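PDB 4MXN: uncharacterized protein from Parabacteroides merdae, which is of unknown function but, as a right-handed parallel beta-helix protein related to glycosyl hydrolase family 28, probably hydrolyses glycosidic bonds in a pectin-like polysaccharide. Local coordinates for residues 75-80 / 161-166; 25-30 / 45-50; 128-133 / 141-146. All coordinates share one frame; numbering follows the deposited sequence.

Overall arrangement
From the N terminus, strand 21-23 leads into a loop that returns through helix 38-50, and contact 2 (25-30 with 45-50) closes this short excursion at the surface. The chain then continues through the stacked parallel strands of the beta-helix, where contact 1 (75-80 with 161-166) links two non-adjacent strand regions, with strand 111-114 between them. Contact 3 (128-133 with 141-146) is nested in the long loop closed by contact 1 and folds helix 123-136 against the weakly bonded helical turn at about 143-146. Contacts 1 and 2 touch where Ile-76 CD1 meets Val-45 CG2 at 4.1 Å; contact 3 lies on the opposite side of the chain's centre from contact 1, their centres about 28 Å apart.

Contact 1 of 3, residues 75-80 / 161-166; sequences TIRIEE and IEQVTL
Arg-77 reaches with its guanidinium across to the polar ends of Glu-162 and Gln-163. Its CG lies anti to the carbonyl carbon, and bends at chi2 and chi3 swing the end of the chain toward 161-166, although its CB does not point there. Arg-77 NH1 forms a weak hydrogen bond to Gln-163 OE1 (3.0 Å), with an N-H...O angle of 131°, and the amide is turned 42° from the guanidinium plane. Gln-163 OE1 also accepts from the backbone N of Gly-115, so the two donors share one carbonyl oxygen. Glu-162 OE2 sits at the guanidinium edge, near its plane, in a long salt bridge to Arg-77 NH1 (3.5 Å). A water reinforces this pair by accepting from NH1 and donating to OE2, while a second water accepts from both Arg-77 NH2 and Gln-163 NE2.

The contact joins strand 74-78, which runs on into a loop, to the consecutive beta-helix strands 159-162 and 165-167, with Gln-163 and Val-164 in the break between them. Strand 111-114 lies between 74-78 and 159-162, so side chains span an intervening coil.

Glu-79 completes a salt-bridge network by gripping the guanidinium side-on. Arg-77 NE donates to Glu-79 OE2 (3.1 Å) nearly straight, at 160°, and Arg-77 NH2 donates to Glu-79 OE1 (3.1 Å), which is met through its syn lone pair. This two-point grip restricts rotation of the guanidinium and leaves NH1 for Gln-163 and Glu-162; the carboxylates of Glu-79 and, at longer range, Glu-162 probably offset the arginine's positive charge. On the buried side, Ile-78 CD1 makes a loose apolar approach to Val-164 CG1 (4.5 Å), and Ile-119 of strand 118-120 packs on Ile-78 as well.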
ATOM      1  N   THR A  75       7.454  10.795   2.686  1.00 20.93           N
ATOM      2  CA  THR A  75       7.864   9.461   2.274  1.00 19.84           C
ATOM      3  C   THR A  75       7.873   8.584   3.517  1.00 24.78           C
ATOM      4  O   THR A  75       8.424   8.973   4.546  1.00 24.33           O
ATOM      5  CB  THR A  75       9.229   9.495   1.554  1.00 27.14           C
ATOM      6  OG1 THR A  75       9.037  10.080   0.269  1.00 22.14           O
ATOM      7  CG2 THR A  75       9.833   8.087   1.362  1.00 24.98           C
ATOM      8  N   ILE A  76       7.264   7.400   3.422  1.00 22.85           N
ATOM      9  CA  ILE A  76       7.279   6.420   4.495  1.00 22.80           C
ATOM     10  C   ILE A  76       8.336   5.393   4.141  1.00 24.59           C
ATOM     11  O   ILE A  76       8.298   4.822   3.053  1.00 23.80           O
ATOM     12  CB  ILE A  76       5.876   5.780   4.738  1.00 26.37           C
ATOM     13  CG1 ILE A  76       4.941   6.779   5.486  1.00 26.75           C
ATOM     14  CG2 ILE A  76       6.004   4.437   5.514  1.00 28.01           C
ATOM     15  CD1 ILE A  76       3.424   6.395   5.476  1.00 24.73           C
ATOM     16  N   ARG A  77       9.288   5.164   5.049  1.00 21.63           N
ATOM     17  CA  ARG A  77      10.318   4.157   4.837  1.00 21.70           C
ATOM     18  C   ARG A  77      10.107   3.006   5.801  1.00 23.79           C
ATOM     19  O   ARG A  77      10.110   3.215   7.008  1.00 23.05           O
ATOM     20  CB  ARG A  77      11.738   4.747   5.030  1.00 24.50           C
ATOM     21  CG  ARG A  77      12.090   5.941   4.123  1.00 32.54           C
ATOM     22  CD  ARG A  77      12.831   5.558   2.877  1.00 25.34           C
ATOM     23  NE  ARG A  77      13.937   4.628   3.133  1.00 25.53           N
ATOM     24  CZ  ARG A  77      14.555   3.952   2.175  1.00 37.64           C
ATOM     25  NH1 ARG A  77      14.210   4.126   0.904  1.00 28.71           N
ATOM     26  NH2 ARG A  77      15.529   3.102   2.479  1.00 31.23           N
ATOM     27  N   ILE A  78       9.946   1.793   5.272  1.00 20.46           N
ATOM     28  CA  ILE A  78       9.826   0.560   6.068  1.00 19.81           C
ATOM     29  C   ILE A  78      11.150  -0.146   5.847  1.00 23.47           C
ATOM     30  O   ILE A  78      11.360  -0.726   4.791  1.00 21.56           O
ATOM     31  CB  ILE A  78       8.575  -0.283   5.687  1.00 23.03           C
ATOM     32  CG1 ILE A  78       7.296   0.603   5.788  1.00 25.07           C
ATOM     33  CG2 ILE A  78       8.448  -1.508   6.629  1.00 23.24           C
ATOM     34  CD1 ILE A  78       6.307   0.340   4.765  1.00 35.84           C
ATOM     35  N   GLU A  79      12.094  -0.003   6.790  1.00 20.60           N
ATOM     36  CA  GLU A  79      13.435  -0.528   6.553  1.00 21.08           C
ATOM     37  C   GLU A  79      13.478  -2.050   6.670  1.00 24.77           C
ATOM     38  O   GLU A  79      12.534  -2.651   7.180  1.00 21.69           O
ATOM     39  CB  GLU A  79      14.474   0.131   7.472  1.00 22.70           C
ATOM     40  CG  GLU A  79      14.538   1.653   7.358  1.00 35.55           C
ATOM     41  CD  GLU A  79      14.920   2.304   6.038  1.00 55.36           C
ATOM     42  OE1 GLU A  79      15.483   1.623   5.149  1.00 54.46           O
ATOM     43  OE2 GLU A  79      14.678   3.526   5.910  1.00 46.63           O
ATOM     44  N   GLU A  80      14.577  -2.670   6.159  1.00 22.11           N
ATOM     45  CA  GLU A  80      14.764  -4.109   6.214  1.00 24.05           C
ATOM     46  C   GLU A  80      14.641  -4.569   7.661  1.00 29.79           C
ATOM     47  O   GLU A  80      15.206  -3.946   8.552  1.00 32.40           O
ATOM     48  CB  GLU A  80      16.117  -4.523   5.608  1.00 26.71           C
ATOM     49  CG  GLU A  80      16.076  -5.957   5.109  1.00 42.18           C
ATOM     50  CD  GLU A  80      17.274  -6.432   4.308  1.00 75.65           C
ATOM     51  OE1 GLU A  80      18.418  -6.248   4.784  1.00 68.04           O
ATOM     52  OE2 GLU A  80      17.067  -7.053   3.239  1.00 76.93           O
ATOM     53  N   ILE A 161       7.511   4.772  -5.450  1.00 17.77           N
ATOM     54  CA  ILE A 161       7.376   3.517  -4.701  1.00 17.41           C
ATOM     55  C   ILE A 161       8.605   2.690  -5.007  1.00 22.94           C
ATOM     56  O   ILE A 161       8.915   2.497  -6.179  1.00 22.89           O
ATOM     57  CB  ILE A 161       6.057   2.736  -5.030  1.00 20.15           C
ATOM     58  CG1 ILE A 161       4.779   3.623  -4.990  1.00 21.11           C
ATOM     59  CG2 ILE A 161       5.909   1.447  -4.159  1.00 20.21           C
ATOM     60  CD1 ILE A 161       4.379   4.250  -3.638  1.00 25.25           C
ATOM     61  N   GLU A 162       9.315   2.203  -3.978  1.00 22.53           N
ATOM     62  CA  GLU A 162      10.495   1.367  -4.221  1.00 22.01           C
ATOM     63  C   GLU A 162      10.791   0.385  -3.090  1.00 23.20           C
ATOM     64  O   GLU A 162      10.378   0.602  -1.947  1.00 21.32           O
ATOM     65  CB  GLU A 162      11.748   2.243  -4.475  1.00 23.81           C
ATOM     66  CG  GLU A 162      12.181   3.134  -3.313  1.00 25.76           C
ATOM     67  CD  GLU A 162      13.524   3.823  -3.480  1.00 41.28           C
ATOM     68  OE1 GLU A 162      14.159   3.681  -4.553  1.00 37.52           O
ATOM     69  OE2 GLU A 162      13.941   4.512  -2.525  1.00 29.66           O
ATOM     70  N   GLN A 163      11.516  -0.699  -3.437  1.00 18.88           N
ATOM     71  CA  GLN A 163      12.172  -1.715  -2.595  1.00 19.33           C
ATOM     72  C   GLN A 163      11.273  -2.564  -1.708  1.00 23.70           C
ATOM     73  O   GLN A 163      11.689  -3.664  -1.329  1.00 22.08           O
ATOM     74  CB  GLN A 163      13.198  -1.046  -1.650  1.00 21.24           C
ATOM     75  CG  GLN A 163      14.240  -0.145  -2.312  1.00 24.06           C
ATOM     76  CD  GLN A 163      14.980   0.620  -1.244  1.00 36.32           C
ATOM     77  OE1 GLN A 163      14.419   1.500  -0.565  1.00 29.35           O
ATOM     78  NE2 GLN A 163      16.249   0.280  -1.052  1.00 22.67           N
ATOM     79  N   VAL A 164      10.112  -2.032  -1.287  1.00 19.89           N
ATOM     80  CA  VAL A 164       9.230  -2.723  -0.332  1.00 19.67           C
ATOM     81  C   VAL A 164       8.729  -4.092  -0.841  1.00 20.85           C
ATOM     82  O   VAL A 164       8.629  -4.324  -2.041  1.00 19.09           O
ATOM     83  CB  VAL A 164       8.018  -1.849   0.119  1.00 23.48           C
ATOM     84  CG1 VAL A 164       8.467  -0.681   0.988  1.00 23.58           C
ATOM     85  CG2 VAL A 164       7.182  -1.357  -1.074  1.00 22.89           C
ATOM     86  N   THR A 165       8.437  -4.982   0.101  1.00 18.10           N
ATOM     87  CA  THR A 165       7.810  -6.268  -0.169  1.00 18.75           C
ATOM     88  C   THR A 165       6.349  -6.081   0.221  1.00 20.93           C
ATOM     89  O   THR A 165       6.057  -5.711   1.357  1.00 20.61           O
ATOM     90  CB  THR A 165       8.534  -7.430   0.543  1.00 19.09           C
ATOM     91  OG1 THR A 165       9.802  -7.656  -0.105  1.00 21.07           O
ATOM     92  CG2 THR A 165       7.716  -8.721   0.511  1.00 23.19           C
ATOM     93  N   LEU A 166       5.442  -6.287  -0.739  1.00 17.63           N
ATOM     94  CA  LEU A 166       3.995  -6.168  -0.540  1.00 17.20           C
ATOM     95  C   LEU A 166       3.491  -7.582  -0.399  1.00 21.02           C
ATOM     96  O   LEU A 166       3.576  -8.371  -1.344  1.00 21.39           O
ATOM     97  CB  LEU A 166       3.358  -5.406  -1.732  1.00 17.47           C
ATOM     98  CG  LEU A 166       3.873  -3.967  -1.913  1.00 20.70           C
ATOM     99  CD1 LEU A 166       3.253  -3.310  -3.112  1.00 20.89           C
ATOM    100  CD2 LEU A 166       3.632  -3.137  -0.647  1.00 22.15           C
TER
HETATM  101  O   HOH W   1      12.381   5.576  -0.652  1.00 26.66           O
HETATM  102  O   HOH W   2      17.813   1.315   1.049  1.00 32.03           O

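Contact 2 of 3, residues 25-30 / 45-50; sequences AMFGIK and VDYISE
The ring of Phe-27 presents its CZ and CE2 edge to Tyr-47, whose CD2 lies near the phenylalanine plane. This is an offset edge-to-face pair, with centroids 5.6 Å apart and planes inclined at 60°. The closest approach, Phe-27 CZ to Tyr-47 CD2 at 3.6 Å, falls toward one side of the tyrosine ring, and Phe-27 CE2 lies 4.0 Å from Tyr-47 CG. The edge therefore meets the CG-CD2 side of the tyrosine rather than the ring centre. Tyr-47 has its CG anti to the backbone N (chi1 177°), which throws the ring off the helix toward the loop, while Phe-27 has its CG anti to the carbonyl carbon, and the two side chains cross at about a right angle. The contact is purely apolar and lies at the surface.

Just after Phe-27, Gly-28 takes a positive phi, and its N bonds back to Ala-25 O, closing the turn that follows strand 21-23. Tyr-22 of that strand touches Phe-27, Tyr-47 and Ile-48 alike, and Ala-44 of helix 38-50 also packs on Phe-27. The aromatic pair thus joins the loop to the outer part of the helix, whose inner residues Val-45 and Ile-48 rest on Leu-56 of strand 54-58.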
ATOM      1  N   ALA A  25       9.475   6.012  16.738  1.00 25.65           N
ATOM      2  CA  ALA A  25       9.449   5.947  18.213  1.00 27.81           C
ATOM      3  C   ALA A  25       9.225   7.324  18.853  1.00 33.31           C
ATOM      4  O   ALA A  25       8.596   7.401  19.901  1.00 32.63           O
ATOM      5  CB  ALA A  25      10.747   5.348  18.740  1.00 29.69           C
HETATM    6  N   MSE A  26       9.684   8.402  18.190  1.00 31.68           N
HETATM    7  CA  MSE A  26       9.555   9.772  18.692  1.00 33.89           C
HETATM    8  C   MSE A  26       8.102  10.267  18.720  1.00 35.21           C
HETATM    9  O   MSE A  26       7.820  11.242  19.422  1.00 35.44           O
HETATM   10  CB  MSE A  26      10.434  10.715  17.864  1.00 37.82           C
HETATM   11  CG  MSE A  26      11.918  10.348  17.926  1.00 47.82           C
HETATM   12 SE   MSE A  26      12.701  10.476  19.725  0.75 60.14          SE
HETATM   13  CE  MSE A  26      12.447   8.586  20.385  1.00 55.80           C
ATOM     14  N   PHE A  27       7.186   9.584  17.997  1.00 28.06           N
ATOM     15  CA  PHE A  27       5.760   9.923  17.961  1.00 26.26           C
ATOM     16  C   PHE A  27       4.892   8.910  18.734  1.00 29.28           C
ATOM     17  O   PHE A  27       3.664   8.923  18.594  1.00 28.42           O
ATOM     18  CB  PHE A  27       5.278  10.038  16.511  1.00 26.66           C
ATOM     19  CG  PHE A  27       5.821  11.268  15.808  1.00 28.16           C
ATOM     20  CD1 PHE A  27       7.027  11.218  15.116  1.00 30.60           C
ATOM     21  CD2 PHE A  27       5.107  12.466  15.809  1.00 29.55           C
ATOM     22  CE1 PHE A  27       7.517  12.344  14.444  1.00 31.45           C
ATOM     23  CE2 PHE A  27       5.610  13.603  15.163  1.00 32.69           C
ATOM     24  CZ  PHE A  27       6.808  13.528  14.476  1.00 31.69           C
ATOM     25  N   GLY A  28       5.526   8.079  19.555  1.00 26.70           N
ATOM     26  CA  GLY A  28       4.848   7.053  20.347  1.00 27.13           C
ATOM     27  C   GLY A  28       4.400   5.853  19.540  1.00 28.81           C
ATOM     28  O   GLY A  28       3.474   5.140  19.939  1.00 26.59           O
ATOM     29  N   ILE A  29       5.017   5.651  18.352  1.00 26.56           N
ATOM     30  CA  ILE A  29       4.685   4.513  17.482  1.00 24.41           C
ATOM     31  C   ILE A  29       5.481   3.322  18.022  1.00 29.58           C
ATOM     32  O   ILE A  29       6.696   3.432  18.184  1.00 29.53           O
ATOM     33  CB  ILE A  29       4.953   4.826  15.989  1.00 25.63           C
ATOM     34  CG1 ILE A  29       4.065   6.005  15.505  1.00 24.60           C
ATOM     35  CG2 ILE A  29       4.754   3.574  15.092  1.00 23.18           C
ATOM     36  CD1 ILE A  29       4.623   6.793  14.288  1.00 23.63           C
ATOM     37  N   LYS A  30       4.798   2.205  18.324  1.00 26.29           N
ATOM     38  CA  LYS A  30       5.454   1.053  18.964  1.00 27.52           C
ATOM     39  C   LYS A  30       5.573  -0.133  18.059  1.00 29.60           C
ATOM     40  O   LYS A  30       4.607  -0.506  17.378  1.00 28.43           O
ATOM     41  CB  LYS A  30       4.712   0.658  20.258  1.00 30.76           C
ATOM     42  CG  LYS A  30       4.719   1.823  21.259  1.00 42.08           C
ATOM     43  CD  LYS A  30       4.062   1.529  22.577  1.00 56.46           C
ATOM     44  CE  LYS A  30       3.959   2.773  23.443  1.00 73.27           C
ATOM     45  NZ  LYS A  30       5.286   3.367  23.787  1.00 85.12           N
ATOM     46  N   VAL A  45       2.758  11.631  10.122  1.00 22.62           N
ATOM     47  CA  VAL A  45       2.681  11.962   8.689  1.00 22.02           C
ATOM     48  C   VAL A  45       2.215  13.413   8.537  1.00 26.82           C
ATOM     49  O   VAL A  45       2.845  14.158   7.797  1.00 25.64           O
ATOM     50  CB  VAL A  45       1.788  10.960   7.898  1.00 24.01           C
ATOM     51  CG1 VAL A  45       1.436  11.500   6.506  1.00 23.77           C
ATOM     52  CG2 VAL A  45       2.480   9.607   7.782  1.00 22.40           C
ATOM     53  N   ASP A  46       1.127  13.807   9.265  1.00 24.50           N
ATOM     54  CA  ASP A  46       0.535  15.150   9.234  1.00 24.07           C
ATOM     55  C   ASP A  46       1.538  16.207   9.718  1.00 27.45           C
ATOM     56  O   ASP A  46       1.672  17.262   9.084  1.00 25.09           O
ATOM     57  CB  ASP A  46      -0.752  15.205  10.080  1.00 25.47           C
ATOM     58  CG  ASP A  46      -1.908  14.361   9.565  1.00 32.03           C
ATOM     59  OD1 ASP A  46      -1.815  13.848   8.429  1.00 31.73           O
ATOM     60  OD2 ASP A  46      -2.893  14.185  10.316  1.00 37.26           O
ATOM     61  N   TYR A  47       2.230  15.929  10.837  1.00 25.06           N
ATOM     62  CA  TYR A  47       3.236  16.835  11.395  1.00 25.67           C
ATOM     63  C   TYR A  47       4.374  17.058  10.389  1.00 31.20           C
ATOM     64  O   TYR A  47       4.736  18.208  10.127  1.00 31.31           O
ATOM     65  CB  TYR A  47       3.793  16.270  12.717  1.00 27.12           C
ATOM     66  CG  TYR A  47       4.899  17.107  13.330  1.00 31.66           C
ATOM     67  CD1 TYR A  47       4.608  18.188  14.157  1.00 34.48           C
ATOM     68  CD2 TYR A  47       6.238  16.800  13.103  1.00 32.19           C
ATOM     69  CE1 TYR A  47       5.621  18.959  14.723  1.00 36.26           C
ATOM     70  CE2 TYR A  47       7.259  17.562  13.663  1.00 34.38           C
ATOM     71  CZ  TYR A  47       6.948  18.649  14.464  1.00 42.23           C
ATOM     72  OH  TYR A  47       7.960  19.400  15.012  1.00 39.96           O
ATOM     73  N   ILE A  48       4.927  15.956   9.819  1.00 26.45           N
ATOM     74  CA  ILE A  48       6.045  16.003   8.857  1.00 25.86           C
ATOM     75  C   ILE A  48       5.631  16.830   7.617  1.00 30.48           C
ATOM     76  O   ILE A  48       6.389  17.720   7.211  1.00 30.87           O
ATOM     77  CB  ILE A  48       6.579  14.579   8.498  1.00 27.79           C
ATOM     78  CG1 ILE A  48       7.123  13.869   9.761  1.00 27.75           C
ATOM     79  CG2 ILE A  48       7.676  14.652   7.407  1.00 27.93           C
ATOM     80  CD1 ILE A  48       7.299  12.340   9.636  1.00 35.36           C
ATOM     81  N   SER A  49       4.407  16.612   7.090  1.00 28.19           N
ATOM     82  CA  SER A  49       3.896  17.395   5.956  1.00 29.27           C
ATOM     83  C   SER A  49       3.789  18.897   6.322  1.00 35.67           C
ATOM     84  O   SER A  49       4.180  19.734   5.519  1.00 36.22           O
ATOM     85  CB  SER A  49       2.546  16.862   5.487  1.00 31.63           C
ATOM     86  OG  SER A  49       2.222  17.390   4.212  1.00 36.55           O
ATOM     87  N   GLU A  50       3.310  19.219   7.546  1.00 34.05           N
ATOM     88  CA  GLU A  50       3.177  20.596   8.056  1.00 36.11           C
ATOM     89  C   GLU A  50       4.549  21.298   8.134  1.00 40.25           C
ATOM     90  O   GLU A  50       4.631  22.509   7.909  1.00 41.59           O
ATOM     91  CB  GLU A  50       2.470  20.594   9.437  1.00 37.81           C
ATOM     92  CG  GLU A  50       2.643  21.839  10.303  1.00 56.05           C
ATOM     93  CD  GLU A  50       2.226  23.195   9.748  1.00 86.91           C
ATOM     94  OE1 GLU A  50       1.240  23.266   8.977  1.00 87.53           O
ATOM     95  OE2 GLU A  50       2.884  24.198  10.112  1.00 81.95           O
TER

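Contact 3 of 3, residues 128-133 / 141-146; sequences ASVEEQ and GNVSDY
Val-130 directs its CG1 methyl between Val-143 and Tyr-146. With CG1 anti to the backbone N (chi1 176°), Val-130 CG1 lies 3.7 Å from Val-143 CA and 3.6 Å from Tyr-146 CB. The distance from Val-130 CG1 to Val-143 CG1 is 4.0 Å, a methyl-to-methyl contact. The tyrosine thus takes part through its CB, while the ring leads away from the 128-133 helix. The next residue, Glu-131, has two conformers, and the approach of its CG to Val-143 CG2 in one of them is less certain.

Around this first shell, Leu-134 of helix 123-136 touches both Val-143 and Tyr-146, and Val-90 backs Val-130. Tyr-146 OH bonds to the carbonyl oxygen of Glu-140, which holds the hydroxyl end. Before the weakly bonded helical turn at about 143-146, Asn-142 N donates almost straight (169°) to Asp-145 OD2 at 2.9 Å, approaching from above the carboxylate plane; the Asp-145 carboxylate thus holds the backbone N of Asn-142.

Across the two segments the contact is made mainly by methyl and other carbon atoms, so helix 123-136 and the following helical turn are joined here by apolar packing and shape, while the polar bonds lie within segment 141-146 or lead to residues beyond the contact.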
ATOM      1  N   ALA A 128     -11.929 -12.156   6.880  1.00 20.87           N
ATOM      2  CA  ALA A 128     -12.873 -12.833   7.797  1.00 22.22           C
ATOM      3  C   ALA A 128     -13.604 -11.796   8.655  1.00 24.67           C
ATOM      4  O   ALA A 128     -14.785 -11.974   8.958  1.00 24.36           O
ATOM      5  CB  ALA A 128     -12.139 -13.838   8.678  1.00 23.26           C
ATOM      6  N   SER A 129     -12.898 -10.702   9.034  1.00 20.22           N
ATOM      7  CA  SER A 129     -13.477  -9.595   9.788  1.00 19.19           C
ATOM      8  C   SER A 129     -14.560  -8.911   8.927  1.00 21.97           C
ATOM      9  O   SER A 129     -15.677  -8.674   9.408  1.00 22.05           O
ATOM     10  CB  SER A 129     -12.387  -8.618  10.226  1.00 20.56           C
ATOM     11  OG  SER A 129     -12.949  -7.463  10.810  1.00 25.58           O
ATOM     12  N   VAL A 130     -14.245  -8.653   7.647  1.00 18.20           N
ATOM     13  CA  VAL A 130     -15.186  -8.059   6.685  1.00 19.54           C
ATOM     14  C   VAL A 130     -16.420  -8.978   6.549  1.00 26.88           C
ATOM     15  O   VAL A 130     -17.549  -8.491   6.687  1.00 27.67           O
ATOM     16  CB  VAL A 130     -14.550  -7.782   5.294  1.00 22.24           C
ATOM     17  CG1 VAL A 130     -15.595  -7.255   4.297  1.00 21.39           C
ATOM     18  CG2 VAL A 130     -13.343  -6.843   5.384  1.00 21.46           C
ATOM     19  N   GLU A 131     -16.177 -10.300   6.280  1.00 24.34           N
ATOM     20  CA  GLU A 131     -17.203 -11.340   6.100  0.50 24.56           C
ATOM     21  C   GLU A 131     -18.199 -11.340   7.262  1.00 28.13           C
ATOM     22  O   GLU A 131     -19.404 -11.355   7.031  1.00 28.27           O
ATOM     23  CB  GLU A 131     -16.554 -12.736   5.989  0.50 26.27           C
ATOM     24  CG  GLU A 131     -15.941 -13.086   4.639  0.50 37.46           C
ATOM     25  CD  GLU A 131     -14.874 -14.170   4.659  0.50 50.62           C
ATOM     26  OE1 GLU A 131     -15.087 -15.211   5.322  0.50 46.12           O
ATOM     27  OE2 GLU A 131     -13.822 -13.982   4.004  0.50 33.50           O
ATOM     28  N   GLU A 132     -17.683 -11.321   8.510  1.00 24.23           N
ATOM     29  CA  GLU A 132     -18.470 -11.344   9.741  1.00 24.35           C
ATOM     30  C   GLU A 132     -19.436 -10.157   9.817  1.00 25.59           C
ATOM     31  O   GLU A 132     -20.603 -10.352  10.160  1.00 25.31           O
ATOM     32  CB  GLU A 132     -17.556 -11.358  10.971  1.00 25.85           C
ATOM     33  CG  GLU A 132     -16.997 -12.734  11.288  1.00 39.07           C
ATOM     34  CD  GLU A 132     -15.767 -12.751  12.173  1.00 69.21           C
ATOM     35  OE1 GLU A 132     -15.607 -11.822  12.998  1.00 70.19           O
ATOM     36  OE2 GLU A 132     -14.969 -13.711  12.053  1.00 66.49           O
ATOM     37  N   GLN A 133     -18.962  -8.940   9.483  1.00 20.84           N
ATOM     38  CA  GLN A 133     -19.805  -7.752   9.562  1.00 19.96           C
ATOM     39  C   GLN A 133     -20.859  -7.760   8.458  1.00 24.31           C
ATOM     40  O   GLN A 133     -21.992  -7.370   8.734  1.00 23.61           O
ATOM     41  CB  GLN A 133     -18.970  -6.460   9.585  1.00 20.02           C
ATOM     42  CG  GLN A 133     -18.101  -6.350  10.845  1.00 21.25           C
ATOM     43  CD  GLN A 133     -18.916  -6.429  12.105  1.00 24.31           C
ATOM     44  OE1 GLN A 133     -19.817  -5.611  12.347  1.00 19.19           O
ATOM     45  NE2 GLN A 133     -18.669  -7.470  12.893  1.00 18.09           N
ATOM     46  N   GLY A 141     -22.851  -5.260   0.948  1.00 31.53           N
ATOM     47  CA  GLY A 141     -22.044  -5.424  -0.256  1.00 30.08           C
ATOM     48  C   GLY A 141     -21.320  -6.744  -0.319  1.00 31.69           C
ATOM     49  O   GLY A 141     -21.853  -7.780   0.081  1.00 30.51           O
ATOM     50  N   ASN A 142     -20.106  -6.704  -0.863  1.00 28.41           N
ATOM     51  CA  ASN A 142     -19.218  -7.859  -0.994  1.00 28.62           C
ATOM     52  C   ASN A 142     -17.948  -7.571  -0.224  1.00 31.26           C
ATOM     53  O   ASN A 142     -17.678  -6.403   0.089  1.00 30.75           O
ATOM     54  CB  ASN A 142     -18.900  -8.133  -2.467  1.00 32.12           C
ATOM     55  CG  ASN A 142     -20.120  -8.407  -3.303  1.00 68.47           C
ATOM     56  OD1 ASN A 142     -20.665  -9.518  -3.307  1.00 64.32           O
ATOM     57  ND2 ASN A 142     -20.592  -7.378  -3.998  1.00 62.13           N
ATOM     58  N   VAL A 143     -17.154  -8.614   0.058  1.00 27.83           N
ATOM     59  CA  VAL A 143     -15.897  -8.474   0.794  1.00 27.37           C
ATOM     60  C   VAL A 143     -14.965  -7.484   0.055  1.00 29.67           C
ATOM     61  O   VAL A 143     -14.355  -6.632   0.710  1.00 26.72           O
ATOM     62  CB  VAL A 143     -15.222  -9.851   1.068  1.00 31.44           C
ATOM     63  CG1 VAL A 143     -13.846  -9.687   1.719  1.00 30.38           C
ATOM     64  CG2 VAL A 143     -16.109 -10.721   1.948  1.00 31.48           C
ATOM     65  N   SER A 144     -14.943  -7.529  -1.302  1.00 28.78           N
ATOM     66  CA  SER A 144     -14.111  -6.660  -2.154  1.00 29.99           C
ATOM     67  C   SER A 144     -14.377  -5.159  -1.941  1.00 32.55           C
ATOM     68  O   SER A 144     -13.463  -4.353  -2.121  1.00 32.62           O
ATOM     69  CB  SER A 144     -14.291  -7.007  -3.634  1.00 36.73           C
ATOM     70  OG  SER A 144     -15.625  -6.821  -4.079  1.00 51.51           O
ATOM     71  N   ASP A 145     -15.598  -4.787  -1.529  1.00 29.37           N
ATOM     72  CA  ASP A 145     -15.957  -3.387  -1.275  1.00 28.55           C
ATOM     73  C   ASP A 145     -15.244  -2.823  -0.031  1.00 30.79           C
ATOM     74  O   ASP A 145     -15.027  -1.612   0.049  1.00 33.51           O
ATOM     75  CB  ASP A 145     -17.494  -3.247  -1.107  1.00 30.62           C
ATOM     76  CG  ASP A 145     -18.340  -3.699  -2.281  1.00 39.49           C
ATOM     77  OD1 ASP A 145     -17.891  -3.550  -3.427  1.00 42.15           O
ATOM     78  OD2 ASP A 145     -19.462  -4.189  -2.049  1.00 42.80           O
ATOM     79  N   TYR A 146     -14.864  -3.694   0.931  1.00 22.97           N
ATOM     80  CA  TYR A 146     -14.263  -3.266   2.195  1.00 21.30           C
ATOM     81  C   TYR A 146     -12.820  -3.729   2.424  1.00 24.76           C
ATOM     82  O   TYR A 146     -12.095  -3.118   3.219  1.00 23.49           O
ATOM     83  CB  TYR A 146     -15.140  -3.780   3.358  1.00 22.08           C
ATOM     84  CG  TYR A 146     -16.548  -3.238   3.295  1.00 25.81           C
ATOM     85  CD1 TYR A 146     -16.876  -2.023   3.886  1.00 28.42           C
ATOM     86  CD2 TYR A 146     -17.551  -3.920   2.607  1.00 28.16           C
ATOM     87  CE1 TYR A 146     -18.161  -1.494   3.789  1.00 30.91           C
ATOM     88  CE2 TYR A 146     -18.837  -3.396   2.494  1.00 29.80           C
ATOM     89  CZ  TYR A 146     -19.140  -2.186   3.093  1.00 36.57           C
ATOM     90  OH  TYR A 146     -20.415  -1.687   3.012  1.00 39.13           O
TER